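Local coordinates for protein ferulic acid esterase, AmCE1/Fae1A (Anaeromyces mucronatus, PDB 5CXX) that probably hydrolyses feruloyl esters as an alpha/beta-hydrolase of carbohydrate esterase family 1, and binds ferulic acid in its pocket, at residues Asp252-Trp255 against Asn256-Ser259; Gly261-Asn264 against Phe265-Thr269. All blocks are in the same frame, centred on the assembly; numbering follows the deposited sequence. Where two conformers were deposited one is given.

Interaction 1: Asp252-Trp255 against Asn256-Ser259; sequences DHDW and NAIS. With FER (3-(4-hydroxy-3-methoxyphenyl)-2-propenoic acid), chain D.
Asp254 OD1 accepts from Ala257 N at 3.0 Å, an N-cap bond on helix 255-266. The oxygen is met nearly along its C-O axis. Asp254 CG lies between the backbone N and the carbonyl carbon (chi1 65°), which turns the carboxylate back over the first helical turn. The backbone O of Asp254 accepts from Ile258 N at 3.0 Å. The tight part of the contact is on the Trp255 side. CD1 of Ile258 sits over one face of the indole, 4.0 Å from the centroid of the six-membered ring, in a CH-pi contact. Ile258 CG2 packs beside it, 3.7 Å from Trp255 CZ3. Ser259 grips Trp255 O twice: its N comes from above the carbonyl plane, and OG donates in that plane at 2.8 Å.

The other side is looser and wetter. A water joins Asp254 OD2 to Asn256 ND2, and the carboxylate and amide planes are nearly perpendicular. Asn256 OD1 takes a hydrogen bond from Arg15. OD2 of Asp254 also receives Asp252 N from above the carboxylate plane, which ties the cap to the loop before it.

That loop carries His253 to the ferulic acid. In the conformer described, one of two, His253 NE2 makes a weak hydrogen bond of 3.4 Å to O2 of the ferulic acid, which lies in the ring plane at its edge. His253 is also hydrogen-bonded to Asp222 and Ser156, consistent with the Ser-His-Asp triad of alpha/beta-hydrolases. A carboxylate at the N-terminus of the helix would be favoured by the helix dipole, consistent with a firm backbone just after His253.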
ATOM      1  N   ASP A 252      13.080  10.558  -7.124  1.00 23.68           N
ATOM      2  CA  ASP A 252      11.926  11.416  -7.358  1.00 24.15           C
ATOM      3  C   ASP A 252      10.683  10.549  -7.155  1.00 21.06           C
ATOM      4  O   ASP A 252      10.728   9.525  -6.464  1.00 22.40           O
ATOM      5  CB  ASP A 252      12.017  11.986  -8.782  1.00 24.09           C
ATOM      6  CG  ASP A 252      11.252  13.313  -8.999  1.00 26.84           C
ATOM      7  OD1 ASP A 252      10.062  13.454  -8.615  1.00 23.99           O
ATOM      8  OD2 ASP A 252      11.821  14.205  -9.690  1.00 28.23           O
ATOM      9  N   HIS A 253       9.561  10.957  -7.755  1.00 20.45           N
ATOM     10  CA  HIS A 253       8.294  10.217  -7.686  0.57 21.38           C
ATOM     11  C   HIS A 253       8.406   9.048  -8.693  1.00 21.44           C
ATOM     12  O   HIS A 253       7.933   9.130  -9.836  1.00 26.54           O
ATOM     13  CB  HIS A 253       7.114  11.157  -8.020  0.57 21.83           C
ATOM     14  CG  HIS A 253       5.848  10.895  -7.231  0.57 21.55           C
ATOM     15  ND1 HIS A 253       5.807  10.823  -5.843  0.57 23.27           N
ATOM     16  CD2 HIS A 253       4.576  10.685  -7.656  0.57 18.86           C
ATOM     17  CE1 HIS A 253       4.576  10.596  -5.453  0.57 19.14           C
ATOM     18  NE2 HIS A 253       3.805  10.509  -6.541  0.57 25.08           N
ATOM     19  N   ASP A 254       9.121   7.995  -8.296  1.00 19.84           N
ATOM     20  CA  ASP A 254       9.549   7.020  -9.300  1.00 22.88           C
ATOM     21  C   ASP A 254       9.719   5.612  -8.727  1.00 20.12           C
ATOM     22  O   ASP A 254       9.501   5.358  -7.512  1.00 19.88           O
ATOM     23  CB  ASP A 254      10.882   7.513  -9.968  1.00 22.81           C
ATOM     24  CG  ASP A 254      12.081   7.583  -8.999  1.00 26.03           C
ATOM     25  OD1 ASP A 254      12.207   6.793  -8.046  1.00 23.57           O
ATOM     26  OD2 ASP A 254      12.959   8.492  -9.160  1.00 28.21           O
ATOM     27  N   TRP A 255      10.129   4.704  -9.623  1.00 20.12           N
ATOM     28  CA  TRP A 255      10.164   3.298  -9.233  1.00 19.09           C
ATOM     29  C   TRP A 255      11.373   2.991  -8.351  1.00 19.97           C
ATOM     30  O   TRP A 255      11.384   1.933  -7.707  1.00 19.46           O
ATOM     31  CB  TRP A 255      10.183   2.422 -10.496  1.00 19.22           C
ATOM     32  CG  TRP A 255       8.801   2.257 -11.049  1.00 18.34           C
ATOM     33  CD1 TRP A 255       8.282   2.812 -12.220  1.00 18.52           C
ATOM     34  CD2 TRP A 255       7.769   1.409 -10.518  1.00 19.90           C
ATOM     35  NE1 TRP A 255       6.993   2.412 -12.398  1.00 19.85           N
ATOM     36  CE2 TRP A 255       6.650   1.539 -11.388  1.00 20.78           C
ATOM     37  CE3 TRP A 255       7.679   0.556  -9.399  1.00 19.44           C
ATOM     38  CZ2 TRP A 255       5.462   0.840 -11.185  1.00 20.27           C
ATOM     39  CZ3 TRP A 255       6.460  -0.140  -9.193  1.00 18.74           C
ATOM     40  CH2 TRP A 255       5.387   0.014 -10.095  1.00 18.90           C
ATOM     41  N   ASN A 256      12.390   3.876  -8.332  1.00 19.89           N
ATOM     42  CA  ASN A 256      13.443   3.702  -7.310  1.00 20.55           C
ATOM     43  C   ASN A 256      12.872   3.888  -5.905  1.00 21.83           C
ATOM     44  O   ASN A 256      13.191   3.072  -5.015  1.00 21.24           O
ATOM     45  CB  ASN A 256      14.632   4.652  -7.596  1.00 20.45           C
ATOM     46  CG  ASN A 256      15.448   4.216  -8.834  1.00 34.82           C
ATOM     47  OD1 ASN A 256      15.533   3.010  -9.124  1.00 32.72           O
ATOM     48  ND2 ASN A 256      16.055   5.182  -9.571  1.00 33.28           N
ATOM     49  N   ALA A 257      12.046   4.924  -5.698  1.00 19.46           N
ATOM     50  CA  ALA A 257      11.460   5.155  -4.359  1.00 18.85           C
ATOM     51  C   ALA A 257      10.462   4.041  -4.025  1.00 18.77           C
ATOM     52  O   ALA A 257      10.436   3.544  -2.889  1.00 20.04           O
ATOM     53  CB  ALA A 257      10.806   6.502  -4.286  1.00 20.61           C
ATOM     54  N   ILE A 258       9.680   3.609  -5.020  1.00 17.53           N
ATOM     55  CA  ILE A 258       8.713   2.557  -4.776  1.00 16.46           C
ATOM     56  C   ILE A 258       9.400   1.251  -4.452  1.00 17.10           C
ATOM     57  O   ILE A 258       9.053   0.627  -3.445  1.00 18.83           O
ATOM     58  CB  ILE A 258       7.800   2.339  -6.002  1.00 17.22           C
ATOM     59  CG1 ILE A 258       6.942   3.610  -6.240  1.00 17.18           C
ATOM     60  CG2 ILE A 258       6.897   1.082  -5.778  1.00 18.52           C
ATOM     61  CD1 ILE A 258       6.285   3.613  -7.613  1.00 17.92           C
ATOM     62  N   SER A 259      10.367   0.846  -5.300  1.00 17.64           N
ATOM     63  CA  SER A 259      10.984  -0.488  -5.076  1.00 17.60           C
ATOM     64  C   SER A 259      11.744  -0.501  -3.748  1.00 18.04           C
ATOM     65  O   SER A 259      11.705  -1.521  -3.031  1.00 19.46           O
ATOM     66  CB  SER A 259      11.894  -0.924  -6.228  1.00 21.62           C
ATOM     67  OG  SER A 259      12.957  -0.009  -6.377  1.00 22.33           O
TER
HETATM   68  C4  FER D 301      -1.705  16.557  -4.171  1.00 19.73           C
HETATM   69  C5  FER D 301      -0.551  16.269  -4.956  1.00 21.99           C
HETATM   70  C6  FER D 301      -0.318  14.989  -5.368  1.00 21.00           C
HETATM   71  C3  FER D 301      -2.529  15.490  -3.768  1.00 18.96           C
HETATM   72  C2  FER D 301      -2.327  14.204  -4.192  1.00 18.19           C
HETATM   73  C1  FER D 301      -1.215  13.942  -4.972  1.00 19.78           C
HETATM   74  C10 FER D 301      -4.253  14.770  -2.428  1.00 21.00           C
HETATM   75  C7  FER D 301      -1.012  12.544  -5.448  1.00 20.56           C
HETATM   76  C8  FER D 301      -0.198  12.191  -6.458  1.00 18.94           C
HETATM   77  C9  FER D 301      -0.097  10.713  -6.827  1.00 21.10           C
HETATM   78  O1  FER D 301      -0.769   9.809  -6.237  1.00 19.87           O
HETATM   79  O2  FER D 301       0.662  10.394  -7.780  1.00 24.99           O
HETATM   80  O4  FER D 301      -2.036  17.792  -3.703  1.00 22.54           O
HETATM   81  O3  FER D 301      -3.575  15.888  -2.989  1.00 20.39           O
HETATM   82  O   HOH W   1      15.697   7.825  -8.864  1.00 29.65           O

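Interaction 2: Gly261-Asn264 against Phe265-Thr269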
ATOM      1  N   GLY A 261      10.888   1.060  -1.049  1.00 18.93           N
ATOM      2  CA  GLY A 261       9.883   0.925  -0.007  1.00 21.24           C
ATOM      3  C   GLY A 261       9.365  -0.518   0.082  1.00 18.13           C
ATOM      4  O   GLY A 261       9.302  -1.106   1.139  1.00 19.24           O
ATOM      5  N   PHE A 262       8.970  -1.068  -1.070  1.00 17.28           N
ATOM      6  CA  PHE A 262       8.385  -2.413  -1.060  1.00 16.73           C
ATOM      7  C   PHE A 262       9.378  -3.481  -0.623  1.00 17.75           C
ATOM      8  O   PHE A 262       9.054  -4.444   0.111  1.00 19.54           O
ATOM      9  CB  PHE A 262       7.867  -2.721  -2.467  1.00 17.72           C
ATOM     10  CG  PHE A 262       6.859  -3.846  -2.525  1.00 16.85           C
ATOM     11  CD1 PHE A 262       5.699  -3.828  -1.718  1.00 17.47           C
ATOM     12  CD2 PHE A 262       7.020  -4.867  -3.475  1.00 16.80           C
ATOM     13  CE1 PHE A 262       4.742  -4.861  -1.807  1.00 16.31           C
ATOM     14  CE2 PHE A 262       6.065  -5.886  -3.573  1.00 16.48           C
ATOM     15  CZ  PHE A 262       4.936  -5.875  -2.759  1.00 16.49           C
ATOM     16  N   TYR A 263      10.634  -3.334  -1.067  1.00 17.89           N
ATOM     17  CA  TYR A 263      11.707  -4.252  -0.652  1.00 20.78           C
ATOM     18  C   TYR A 263      11.886  -4.269   0.867  1.00 19.09           C
ATOM     19  O   TYR A 263      11.948  -5.356   1.482  1.00 19.87           O
ATOM     20  CB  TYR A 263      13.011  -3.801  -1.337  1.00 19.68           C
ATOM     21  CG  TYR A 263      14.278  -4.512  -0.891  1.00 21.02           C
ATOM     22  CD1 TYR A 263      14.494  -5.860  -1.183  1.00 21.56           C
ATOM     23  CD2 TYR A 263      15.285  -3.805  -0.192  1.00 22.21           C
ATOM     24  CE1 TYR A 263      15.662  -6.508  -0.831  1.00 23.46           C
ATOM     25  CE2 TYR A 263      16.482  -4.460   0.167  1.00 23.97           C
ATOM     26  CZ  TYR A 263      16.649  -5.807  -0.155  1.00 26.63           C
ATOM     27  OH  TYR A 263      17.831  -6.432   0.189  1.00 29.35           O
ATOM     28  N   ASN A 264      11.994  -3.084   1.499  1.00 18.81           N
ATOM     29  CA  ASN A 264      12.092  -3.115   2.960  1.00 18.65           C
ATOM     30  C   ASN A 264      10.805  -3.592   3.630  1.00 18.27           C
ATOM     31  O   ASN A 264      10.850  -4.350   4.623  1.00 21.43           O
ATOM     32  CB  ASN A 264      12.470  -1.703   3.434  1.00 20.95           C
ATOM     33  CG  ASN A 264      13.930  -1.396   3.214  1.00 21.89           C
ATOM     34  OD1 ASN A 264      14.776  -1.834   4.007  1.00 22.31           O
ATOM     35  ND2 ASN A 264      14.235  -0.644   2.160  1.00 21.72           N
ATOM     36  N   PHE A 265       9.656  -3.187   3.097  1.00 18.85           N
ATOM     37  CA  PHE A 265       8.410  -3.573   3.714  1.00 18.71           C
ATOM     38  C   PHE A 265       8.184  -5.083   3.743  1.00 18.49           C
ATOM     39  O   PHE A 265       7.779  -5.663   4.750  1.00 20.58           O
ATOM     40  CB  PHE A 265       7.278  -2.851   2.980  1.00 19.04           C
ATOM     41  CG  PHE A 265       5.883  -3.066   3.569  1.00 17.15           C
ATOM     42  CD1 PHE A 265       5.579  -2.614   4.872  1.00 18.25           C
ATOM     43  CD2 PHE A 265       4.911  -3.691   2.810  1.00 17.77           C
ATOM     44  CE1 PHE A 265       4.257  -2.773   5.375  1.00 18.04           C
ATOM     45  CE2 PHE A 265       3.621  -3.897   3.315  1.00 18.17           C
ATOM     46  CZ  PHE A 265       3.292  -3.428   4.578  1.00 19.34           C
ATOM     47  N   ILE A 266       8.425  -5.736   2.599  1.00 19.36           N
ATOM     48  CA  ILE A 266       8.098  -7.170   2.489  1.00 18.23           C
ATOM     49  C   ILE A 266       9.057  -8.026   3.322  1.00 22.24           C
ATOM     50  O   ILE A 266       8.757  -9.154   3.693  1.00 24.17           O
ATOM     51  CB  ILE A 266       8.091  -7.577   0.985  1.00 19.61           C
ATOM     52  CG1 ILE A 266       6.906  -6.891   0.293  1.00 19.78           C
ATOM     53  CG2 ILE A 266       7.998  -9.134   0.811  1.00 21.84           C
ATOM     54  CD1 ILE A 266       5.495  -7.354   0.731  1.00 19.04           C
ATOM     55  N   GLN A 267      10.225  -7.457   3.645  1.00 20.26           N
ATOM     56  CA  GLN A 267      11.097  -8.136   4.586  1.00 22.60           C
ATOM     57  C   GLN A 267      10.531  -8.176   6.007  1.00 24.12           C
ATOM     58  O   GLN A 267      11.027  -8.954   6.843  1.00 25.25           O
ATOM     59  CB  GLN A 267      12.455  -7.440   4.637  1.00 21.93           C
ATOM     60  CG  GLN A 267      13.319  -7.778   3.447  1.00 23.98           C
ATOM     61  CD  GLN A 267      14.621  -7.044   3.507  1.00 26.06           C
ATOM     62  OE1 GLN A 267      15.522  -7.397   4.293  1.00 27.60           O
ATOM     63  NE2 GLN A 267      14.733  -5.977   2.738  1.00 24.12           N
ATOM     64  N   THR A 268       9.545  -7.333   6.291  1.00 23.59           N
ATOM     65  CA  THR A 268       9.009  -7.282   7.667  1.00 23.44           C
ATOM     66  C   THR A 268       7.653  -7.970   7.816  1.00 24.33           C
ATOM     67  O   THR A 268       7.207  -8.238   8.931  1.00 27.87           O
ATOM     68  CB  THR A 268       8.832  -5.850   8.160  1.00 23.34           C
ATOM     69  OG1 THR A 268       7.692  -5.242   7.540  1.00 24.31           O
ATOM     70  CG2 THR A 268      10.099  -5.010   7.969  1.00 27.10           C
ATOM     71  N   THR A 269       6.968  -8.203   6.708  1.00 23.13           N
ATOM     72  CA  THR A 269       5.569  -8.608   6.850  1.00 23.08           C
ATOM     73  C   THR A 269       5.428 -10.045   7.328  1.00 26.11           C
ATOM     74  O   THR A 269       6.238 -10.937   6.989  1.00 24.91           O
ATOM     75  CB  THR A 269       4.796  -8.428   5.516  1.00 24.08           C
ATOM     76  OG1 THR A 269       5.579  -8.915   4.422  1.00 23.29           O
ATOM     77  CG2 THR A 269       4.527  -6.935   5.252  1.00 22.96           C
TER
HETATM   78  O   HOH W   2      16.875  -4.035   3.538  1.00 29.43           O
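The last turns of helix 255-266, packed against the central sheet of the alpha/beta-hydrolase fold, bring Phe262 against Ile266 and Tyr263 against Gln267. Ile266 CG1 lies over the centre of the Phe262 ring, 3.7 Å from its centroid and 14° off the ring normal. This is a CH-pi contact. CD1 of Ile266 reaches the far rim of the ring, 3.6 Å from Phe262 CE1. With CG anti to the backbone N (chi1 -161°), the Phe262 ring stands out from the helix and turns one face to Ile266 of the next turn. Ile266 N donates to Phe262 O and Phe265 N donates to Gly261 O, both at 2.9 Å.

Helix 255-266 covers the sheet here: Phe262 stacks on Tyr61 of strand 58-62, Phe265 meets strands 150-155 and 175-179, and Ile266 touches Leu85 of helix 77-87.

Gln267 folds its side chain back on the preceding turn. NE2 stands over the centre of the Tyr263 ring, 3.4 Å above its plane, with the amide turned 51° from the ring. Gln267 NE2 also donates to Tyr263 O at 3.1 Å; it comes from above the carbonyl plane, while the oxygen lies close to the amide plane of Gln267. The backbone N of Gln267 reaches that oxygen only weakly. A water links NE2 to Asn264 OD1, while Asn264 ND2 bonds to Ser7 O and Ala260 O. Arg90 holds both Tyr263 OH and Gln267 OE1, so ring and amide share one cationic partner. Beyond them, Thr268 OG1 and N both donate to Phe265 O, with OG1 on a lone pair at 2.8 Å.

Overall arrangement
Interactions 1 and 2 lie in series on helix 255-266, with centres about 14 Å apart. The segments of 252-259 include the start of the helix, and those of 261-269 include its last turns. Interaction 1 is partly buried and borders the ferulic acid pocket. Interaction 2 is almost wholly buried, farther along the helix and against the central sheet. Each has an aliphatic group over an aromatic face, a water joining two polar side chains and a hydroxyl that donates to a backbone carbonyl. The polar difference is the carboxylate of Asp254, an acceptor of backbone N-H groups in interaction 1, against the amide donor Gln267 NE2 in interaction 2.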